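Local atomic coordinates of PHD finger protein 14 (Danio rerio, PDB entry 7D86), a protein that binds histone H3, preferentially its unmodified form, through a module of two PHD fingers and a C2HC zinc finger, and represses PDGFRA expression. Residues S74-P79 with R92-V97; C78-G83 with H158-Q163. All blocks are in the same frame, centred on the assembly; numbering follows the deposited sequence.

From the N terminus, the chain enters the C2HC finger at 74-79, turns through strand 85-87 and comes back along strand 93-95, where contact 1 closes a short loop, with a zinc ion clamped between its ends. Contact 2 shares Cys78 and Pro79 with it, but its partner, 158-163, begins 75 residues after Gly83; the larger loop it closes takes in strand 93-95 and helix 96-101. Contact 1 thus belongs to one finger, whereas contact 2 ties that finger to the second PHD finger. The two also touch directly: His95 NE2 lies 2.6 Å from Asp82 O, probably hydrogen-bonded, and Cys78 serves both, as zinc ligand and as packing surface.

Contact 1: S74-P79 with R92-V97; sequences SCELCP and RWVHVV. With ZN (zinc ion), chain C.
The zinc site of the C2HC pre-PHD finger is built here: the CxxC loop gives Cys75 and Cys78, and His95 comes from the end of strand 93-95, just ahead of the helix that brings in the fourth ligand, Cys98. His95 coordinates through ND1, 2.0 Å from the zinc ion. Cys78 SG stands at the edge of the imidazole, near its plane, whereas Cys75 SG approaches the ring obliquely. On the far nitrogen, NE2 is held by the carbonyl of Asp82, which fixes the ring's rotation. Cys75 SG lies anti to the backbone N (chi1 -175°), which carries it across to the strand, where His95 N donates to it at 3.3 Å and 163°. Leu77 N, from the same loop, donates to Cys75 SG at 3.3 Å. Next to Cys75 in the loop, Glu76 N bonds to Trp93 O at 2.9 Å, almost in line with the carbonyl. The bent Glu76 side chain then lays its carboxylate across the aliphatic part of Arg92, with OE2 3.3 Å from Arg92 CD. The guanidinium plane is turned 60° from the carboxylate; Glu76 OE1, 4.2 Å from Arg92 NE, lies well out of it, so no N-H points at the oxygen and the opposite charges probably attract only at a distance. A water lies between Glu76 OE2, Ser74 O and Trp93 N and accepts from Trp93 N. With an alanine at Glu76 this water would probably lose a partner, and Arg92 the negative charge beside its arm. Leu77 CG packs against Val94 CG1. Two N-H donors on a single zinc-bound thiolate should stabilise its negative charge, so the backbone bonding of loop and strand is probably coupled to the metal.

Contact 2: C78-G83 with H158-Q163; sequences CPSQDG and HVTCAQ. With ZN (zinc ion), chain D; ZN (zinc ion), chain C.
Pro79 meets His158 over the flat of its ring: the two side chains come from opposite directions, and Pro79 CD sits 3.4 Å from the ring centroid, only 8° off the normal, a clear CH-pi contact. The imidazole is fixed at both nitrogens, with His158 ND1 2.1 Å from one of the two zinc ions of the second PHD finger and NE2 bonded to the carbonyl of Thr142, so the proline covers one face of a ring that can hardly turn. Cys161 SG binds the same zinc ion, and Cys131 and Cys134 complete the site. Beside the proline, Thr160 reaches toward the other metal site. Its OG1 lies between the backbone N and the carbonyl carbon (chi1 48°), which brings it 3.1 Å from Cys78 SG, while CG2 packs 3.8 Å from that sulfur. Ser80 CB flanks Thr160 OG1 at 3.5 Å. Ser80 OG accepts from Asp82 N, an ST turn. The contact packs the C2HC finger's loop against the start of helix 159-164, just after strand 156-158, with Thr160 also touching His95 of strand 93-95 and Val97 of helix 96-101.

Contact 1: S74-P79 with R92-V97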
ATOM      1  N   SER A  74      11.518  -7.089   2.433  1.00 43.07           N
ATOM      2  CA  SER A  74      11.436  -5.652   2.638  1.00 40.56           C
ATOM      3  C   SER A  74      10.979  -5.004   1.342  1.00 33.19           C
ATOM      4  O   SER A  74      11.207  -5.535   0.254  1.00 34.96           O
ATOM      5  CB  SER A  74      12.786  -5.071   3.067  1.00 45.04           C
ATOM      6  OG  SER A  74      13.157  -5.544   4.353  1.00 51.48           O
ATOM      7  N   CYS A  75      10.320  -3.855   1.460  1.00 31.32           N
ATOM      8  CA  CYS A  75       9.873  -3.124   0.285  1.00 33.49           C
ATOM      9  C   CYS A  75      11.008  -2.268  -0.260  1.00 36.64           C
ATOM     10  O   CYS A  75      11.757  -1.650   0.500  1.00 37.89           O
ATOM     11  CB  CYS A  75       8.666  -2.243   0.627  1.00 28.88           C
ATOM     12  SG  CYS A  75       7.949  -1.397  -0.801  1.00 29.37           S
ATOM     13  N   GLU A  76      11.135  -2.233  -1.587  1.00 33.29           N
ATOM     14  CA  GLU A  76      12.114  -1.349  -2.204  1.00 33.04           C
ATOM     15  C   GLU A  76      11.763   0.121  -2.022  1.00 33.58           C
ATOM     16  O   GLU A  76      12.626   0.982  -2.228  1.00 37.60           O
ATOM     17  CB  GLU A  76      12.235  -1.658  -3.698  1.00 36.28           C
ATOM     18  CG  GLU A  76      12.797  -3.053  -3.992  1.00 39.13           C
ATOM     19  CD  GLU A  76      14.180  -3.248  -3.405  1.00 46.98           C
ATOM     20  OE1 GLU A  76      15.067  -2.403  -3.665  1.00 48.94           O
ATOM     21  OE2 GLU A  76      14.384  -4.243  -2.678  1.00 49.04           O
ATOM     22  N   LEU A  77      10.527   0.428  -1.639  1.00 28.91           N
ATOM     23  CA  LEU A  77      10.024   1.792  -1.709  1.00 32.87           C
ATOM     24  C   LEU A  77       9.667   2.387  -0.359  1.00 32.31           C
ATOM     25  O   LEU A  77       9.284   3.564  -0.309  1.00 33.98           O
ATOM     26  CB  LEU A  77       8.787   1.857  -2.618  1.00 27.48           C
ATOM     27  CG  LEU A  77       8.904   1.288  -4.032  1.00 33.67           C
ATOM     28  CD1 LEU A  77       7.527   1.312  -4.692  1.00 28.78           C
ATOM     29  CD2 LEU A  77       9.916   2.071  -4.874  1.00 39.41           C
ATOM     30  N   CYS A  78       9.770   1.628   0.726  1.00 28.03           N
ATOM     31  CA  CYS A  78       9.360   2.107   2.038  1.00 32.28           C
ATOM     32  C   CYS A  78       9.975   1.203   3.099  1.00 35.90           C
ATOM     33  O   CYS A  78      10.414   0.085   2.786  1.00 35.76           O
ATOM     34  CB  CYS A  78       7.826   2.121   2.175  1.00 32.55           C
ATOM     35  SG  CYS A  78       7.161   0.493   2.610  1.00 33.66           S
ATOM     36  N   PRO A  79      10.034   1.651   4.355  1.00 32.28           N
ATOM     37  CA  PRO A  79      10.666   0.842   5.405  1.00 35.12           C
ATOM     38  C   PRO A  79       9.757  -0.163   6.096  1.00 35.23           C
ATOM     39  O   PRO A  79      10.256  -0.960   6.904  1.00 38.19           O
ATOM     40  CB  PRO A  79      11.144   1.903   6.407  1.00 36.39           C
ATOM     41  CG  PRO A  79      10.149   3.004   6.275  1.00 37.38           C
ATOM     42  CD  PRO A  79       9.785   3.039   4.801  1.00 33.37           C
ATOM     43  N   ARG A  92      13.031  -8.327  -6.742  1.00 38.18           N
ATOM     44  CA  ARG A  92      12.871  -7.717  -5.434  1.00 39.71           C
ATOM     45  C   ARG A  92      11.385  -7.617  -5.123  1.00 35.36           C
ATOM     46  O   ARG A  92      10.546  -8.148  -5.850  1.00 38.63           O
ATOM     47  CB  ARG A  92      13.597  -6.371  -5.390  1.00 40.03           C
ATOM     48  CG  ARG A  92      15.106  -6.534  -5.570  1.00 46.49           C
ATOM     49  CD  ARG A  92      15.855  -5.214  -5.461  1.00 52.41           C
ATOM     50  NE  ARG A  92      17.287  -5.393  -5.675  1.00 60.15           N
ATOM     51  CZ  ARG A  92      17.851  -5.458  -6.874  1.00 69.24           C
ATOM     52  NH1 ARG A  92      19.162  -5.627  -6.990  1.00 74.12           N
ATOM     53  NH2 ARG A  92      17.099  -5.358  -7.962  1.00 69.87           N
ATOM     54  N   TRP A  93      11.047  -6.936  -4.032  1.00 34.53           N
ATOM     55  CA  TRP A  93       9.691  -6.935  -3.510  1.00 28.34           C
ATOM     56  C   TRP A  93       9.240  -5.512  -3.216  1.00 29.31           C
ATOM     57  O   TRP A  93      10.032  -4.666  -2.788  1.00 34.40           O
ATOM     58  CB  TRP A  93       9.599  -7.797  -2.243  1.00 32.94           C
ATOM     59  CG  TRP A  93       9.919  -9.234  -2.533  1.00 36.62           C
ATOM     60  CD1 TRP A  93      11.156  -9.824  -2.536  1.00 39.55           C
ATOM     61  CD2 TRP A  93       8.984 -10.257  -2.875  1.00 36.30           C
ATOM     62  NE1 TRP A  93      11.041 -11.159  -2.860  1.00 40.43           N
ATOM     63  CE2 TRP A  93       9.717 -11.449  -3.070  1.00 43.68           C
ATOM     64  CE3 TRP A  93       7.595 -10.285  -3.025  1.00 35.93           C
ATOM     65  CZ2 TRP A  93       9.103 -12.653  -3.409  1.00 44.81           C
ATOM     66  CZ3 TRP A  93       6.989 -11.471  -3.366  1.00 37.17           C
ATOM     67  CH2 TRP A  93       7.739 -12.643  -3.552  1.00 41.61           C
ATOM     68  N   VAL A  94       7.961  -5.254  -3.474  1.00 33.57           N
ATOM     69  CA  VAL A  94       7.325  -3.991  -3.118  1.00 26.96           C
ATOM     70  C   VAL A  94       5.934  -4.272  -2.562  1.00 28.99           C
ATOM     71  O   VAL A  94       5.282  -5.248  -2.938  1.00 33.20           O
ATOM     72  CB  VAL A  94       7.242  -3.024  -4.328  1.00 36.54           C
ATOM     73  CG1 VAL A  94       8.633  -2.574  -4.754  1.00 36.64           C
ATOM     74  CG2 VAL A  94       6.513  -3.678  -5.489  1.00 36.31           C
ATOM     75  N   HIS A  95       5.466  -3.394  -1.671  1.00 28.18           N
ATOM     76  CA  HIS A  95       4.067  -3.447  -1.257  1.00 30.96           C
ATOM     77  C   HIS A  95       3.149  -3.238  -2.453  1.00 31.97           C
ATOM     78  O   HIS A  95       3.421  -2.419  -3.340  1.00 27.68           O
ATOM     79  CB  HIS A  95       3.749  -2.374  -0.205  1.00 27.99           C
ATOM     80  CG  HIS A  95       4.395  -2.601   1.116  1.00 26.62           C
ATOM     81  ND1 HIS A  95       5.430  -1.820   1.578  1.00 30.52           N
ATOM     82  CD2 HIS A  95       4.164  -3.529   2.077  1.00 32.05           C
ATOM     83  CE1 HIS A  95       5.813  -2.256   2.763  1.00 31.06           C
ATOM     84  NE2 HIS A  95       5.058  -3.290   3.091  1.00 31.40           N
ATOM     85  N   VAL A  96       2.036  -3.972  -2.469  1.00 31.91           N
ATOM     86  CA  VAL A  96       0.964  -3.640  -3.402  1.00 29.48           C
ATOM     87  C   VAL A  96       0.554  -2.181  -3.229  1.00 30.53           C
ATOM     88  O   VAL A  96       0.373  -1.449  -4.210  1.00 31.14           O
ATOM     89  CB  VAL A  96      -0.232  -4.591  -3.208  1.00 31.82           C
ATOM     90  CG1 VAL A  96      -1.454  -4.055  -3.934  1.00 31.71           C
ATOM     91  CG2 VAL A  96       0.117  -6.005  -3.681  1.00 30.82           C
ATOM     92  N   VAL A  97       0.426  -1.724  -1.984  1.00 28.07           N
ATOM     93  CA  VAL A  97      -0.044  -0.355  -1.772  1.00 30.08           C
ATOM     94  C   VAL A  97       0.990   0.653  -2.267  1.00 31.55           C
ATOM     95  O   VAL A  97       0.639   1.677  -2.866  1.00 30.58           O
ATOM     96  CB  VAL A  97      -0.422  -0.136  -0.290  1.00 33.96           C
ATOM     97  CG1 VAL A  97       0.806  -0.038   0.598  1.00 28.99           C
ATOM     98  CG2 VAL A  97      -1.292   1.095  -0.148  1.00 36.85           C
TER
HETATM   99 ZN    ZN C 502       6.391  -0.326   0.649  1.00 32.58          ZN
HETATM  100  O   HOH W   1      12.779  -5.987  -1.696  1.00 35.97           O

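Contact 2: C78-G83 with H158-Q163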
ATOM      1  N   CYS A  78       9.770   1.628   0.726  1.00 28.03           N
ATOM      2  CA  CYS A  78       9.360   2.107   2.038  1.00 32.28           C
ATOM      3  C   CYS A  78       9.975   1.203   3.099  1.00 35.90           C
ATOM      4  O   CYS A  78      10.414   0.085   2.786  1.00 35.76           O
ATOM      5  CB  CYS A  78       7.826   2.121   2.175  1.00 32.55           C
ATOM      6  SG  CYS A  78       7.161   0.493   2.610  1.00 33.66           S
ATOM      7  N   PRO A  79      10.034   1.651   4.355  1.00 32.28           N
ATOM      8  CA  PRO A  79      10.666   0.842   5.405  1.00 35.12           C
ATOM      9  C   PRO A  79       9.757  -0.163   6.096  1.00 35.23           C
ATOM     10  O   PRO A  79      10.256  -0.960   6.904  1.00 38.19           O
ATOM     11  CB  PRO A  79      11.144   1.903   6.407  1.00 36.39           C
ATOM     12  CG  PRO A  79      10.149   3.004   6.275  1.00 37.38           C
ATOM     13  CD  PRO A  79       9.785   3.039   4.801  1.00 33.37           C
ATOM     14  N   SER A  80       8.462  -0.165   5.804  1.00 34.20           N
ATOM     15  CA  SER A  80       7.545  -1.074   6.478  1.00 35.22           C
ATOM     16  C   SER A  80       7.777  -2.511   6.037  1.00 35.88           C
ATOM     17  O   SER A  80       7.966  -2.792   4.853  1.00 34.86           O
ATOM     18  CB  SER A  80       6.100  -0.681   6.187  1.00 41.18           C
ATOM     19  OG  SER A  80       5.206  -1.675   6.655  1.00 43.52           O
ATOM     20  N   GLN A  81       7.754  -3.430   6.999  1.00 37.95           N
ATOM     21  CA  GLN A  81       7.779  -4.852   6.685  1.00 42.51           C
ATOM     22  C   GLN A  81       6.432  -5.518   6.911  1.00 43.36           C
ATOM     23  O   GLN A  81       6.318  -6.736   6.748  1.00 48.46           O
ATOM     24  CB  GLN A  81       8.875  -5.553   7.488  1.00 42.34           C
ATOM     25  CG  GLN A  81      10.267  -5.128   7.046  1.00 50.30           C
ATOM     26  CD  GLN A  81      11.370  -5.751   7.870  1.00 63.33           C
ATOM     27  OE1 GLN A  81      11.111  -6.475   8.831  1.00 71.33           O
ATOM     28  NE2 GLN A  81      12.615  -5.471   7.497  1.00 68.29           N
ATOM     29  N   ASP A  82       5.406  -4.750   7.256  1.00 42.67           N
ATOM     30  CA  ASP A  82       4.054  -5.272   7.329  1.00 49.79           C
ATOM     31  C   ASP A  82       3.379  -5.188   5.958  1.00 48.34           C
ATOM     32  O   ASP A  82       3.958  -4.716   4.973  1.00 45.77           O
ATOM     33  CB  ASP A  82       3.260  -4.515   8.389  1.00 57.26           C
ATOM     34  CG  ASP A  82       3.899  -4.601   9.761  1.00 66.93           C
ATOM     35  OD1 ASP A  82       4.392  -5.690  10.120  1.00 70.01           O
ATOM     36  OD2 ASP A  82       3.919  -3.578  10.477  1.00 72.53           O
ATOM     37  N   GLY A  83       2.140  -5.661   5.890  1.00 44.03           N
ATOM     38  CA  GLY A  83       1.389  -5.573   4.657  1.00 41.42           C
ATOM     39  C   GLY A  83       1.723  -6.697   3.691  1.00 37.88           C
ATOM     40  O   GLY A  83       2.398  -7.672   4.025  1.00 38.21           O
ATOM     41  N   HIS A 158       6.191   8.262   3.104  1.00 25.60           N
ATOM     42  CA  HIS A 158       6.091   6.942   2.498  1.00 22.50           C
ATOM     43  C   HIS A 158       4.627   6.561   2.354  1.00 24.89           C
ATOM     44  O   HIS A 158       3.777   6.981   3.144  1.00 26.87           O
ATOM     45  CB  HIS A 158       6.792   5.887   3.363  1.00 25.21           C
ATOM     46  CG  HIS A 158       8.264   6.091   3.498  1.00 27.49           C
ATOM     47  ND1 HIS A 158       8.866   6.388   4.702  1.00 30.23           N
ATOM     48  CD2 HIS A 158       9.256   6.034   2.579  1.00 27.08           C
ATOM     49  CE1 HIS A 158      10.168   6.507   4.518  1.00 26.74           C
ATOM     50  NE2 HIS A 158      10.431   6.297   3.239  1.00 31.26           N
ATOM     51  N   VAL A 159       4.338   5.723   1.355  1.00 23.84           N
ATOM     52  CA  VAL A 159       2.961   5.293   1.126  1.00 23.96           C
ATOM     53  C   VAL A 159       2.417   4.563   2.346  1.00 25.96           C
ATOM     54  O   VAL A 159       1.273   4.779   2.756  1.00 26.75           O
ATOM     55  CB  VAL A 159       2.866   4.418  -0.135  1.00 26.57           C
ATOM     56  CG1 VAL A 159       1.438   3.900  -0.306  1.00 24.53           C
ATOM     57  CG2 VAL A 159       3.320   5.209  -1.358  1.00 24.16           C
ATOM     58  N   THR A 160       3.224   3.680   2.942  1.00 26.32           N
ATOM     59  CA  THR A 160       2.745   2.902   4.081  1.00 28.60           C
ATOM     60  C   THR A 160       2.671   3.732   5.355  1.00 28.62           C
ATOM     61  O   THR A 160       1.841   3.448   6.228  1.00 28.25           O
ATOM     62  CB  THR A 160       3.632   1.675   4.296  1.00 29.11           C
ATOM     63  OG1 THR A 160       5.012   2.066   4.278  1.00 29.34           O
ATOM     64  CG2 THR A 160       3.386   0.651   3.190  1.00 31.51           C
ATOM     65  N   CYS A 161       3.526   4.749   5.482  1.00 26.81           N
ATOM     66  CA  CYS A 161       3.407   5.671   6.603  1.00 29.69           C
ATOM     67  C   CYS A 161       2.122   6.481   6.497  1.00 30.75           C
ATOM     68  O   CYS A 161       1.411   6.667   7.491  1.00 30.40           O
ATOM     69  CB  CYS A 161       4.636   6.583   6.666  1.00 31.18           C
ATOM     70  SG  CYS A 161       6.192   5.734   7.144  1.00 32.14           S
ATOM     71  N   ALA A 162       1.797   6.946   5.287  1.00 25.79           N
ATOM     72  CA  ALA A 162       0.519   7.612   5.074  1.00 29.08           C
ATOM     73  C   ALA A 162      -0.639   6.649   5.292  1.00 30.86           C
ATOM     74  O   ALA A 162      -1.680   7.030   5.844  1.00 29.93           O
ATOM     75  CB  ALA A 162       0.469   8.215   3.664  1.00 26.31           C
ATOM     76  N   GLN A 163      -0.478   5.389   4.875  1.00 26.81           N
ATOM     77  CA  GLN A 163      -1.553   4.423   5.069  1.00 26.79           C
ATOM     78  C   GLN A 163      -1.873   4.273   6.550  1.00 28.70           C
ATOM     79  O   GLN A 163      -3.046   4.212   6.942  1.00 31.29           O
ATOM     80  CB  GLN A 163      -1.167   3.064   4.466  1.00 28.87           C
ATOM     81  CG  GLN A 163      -2.301   2.042   4.481  1.00 32.40           C
ATOM     82  CD  GLN A 163      -1.857   0.644   4.075  1.00 38.91           C
ATOM     83  OE1 GLN A 163      -0.757   0.204   4.410  1.00 37.30           O
ATOM     84  NE2 GLN A 163      -2.720  -0.059   3.350  1.00 36.84           N
TER
HETATM   85 ZN    ZN D 503       8.046   6.976   6.531  1.00 34.37          ZN
HETATM   86 ZN    ZN C 502       6.391  -0.326   0.649  1.00 32.58          ZN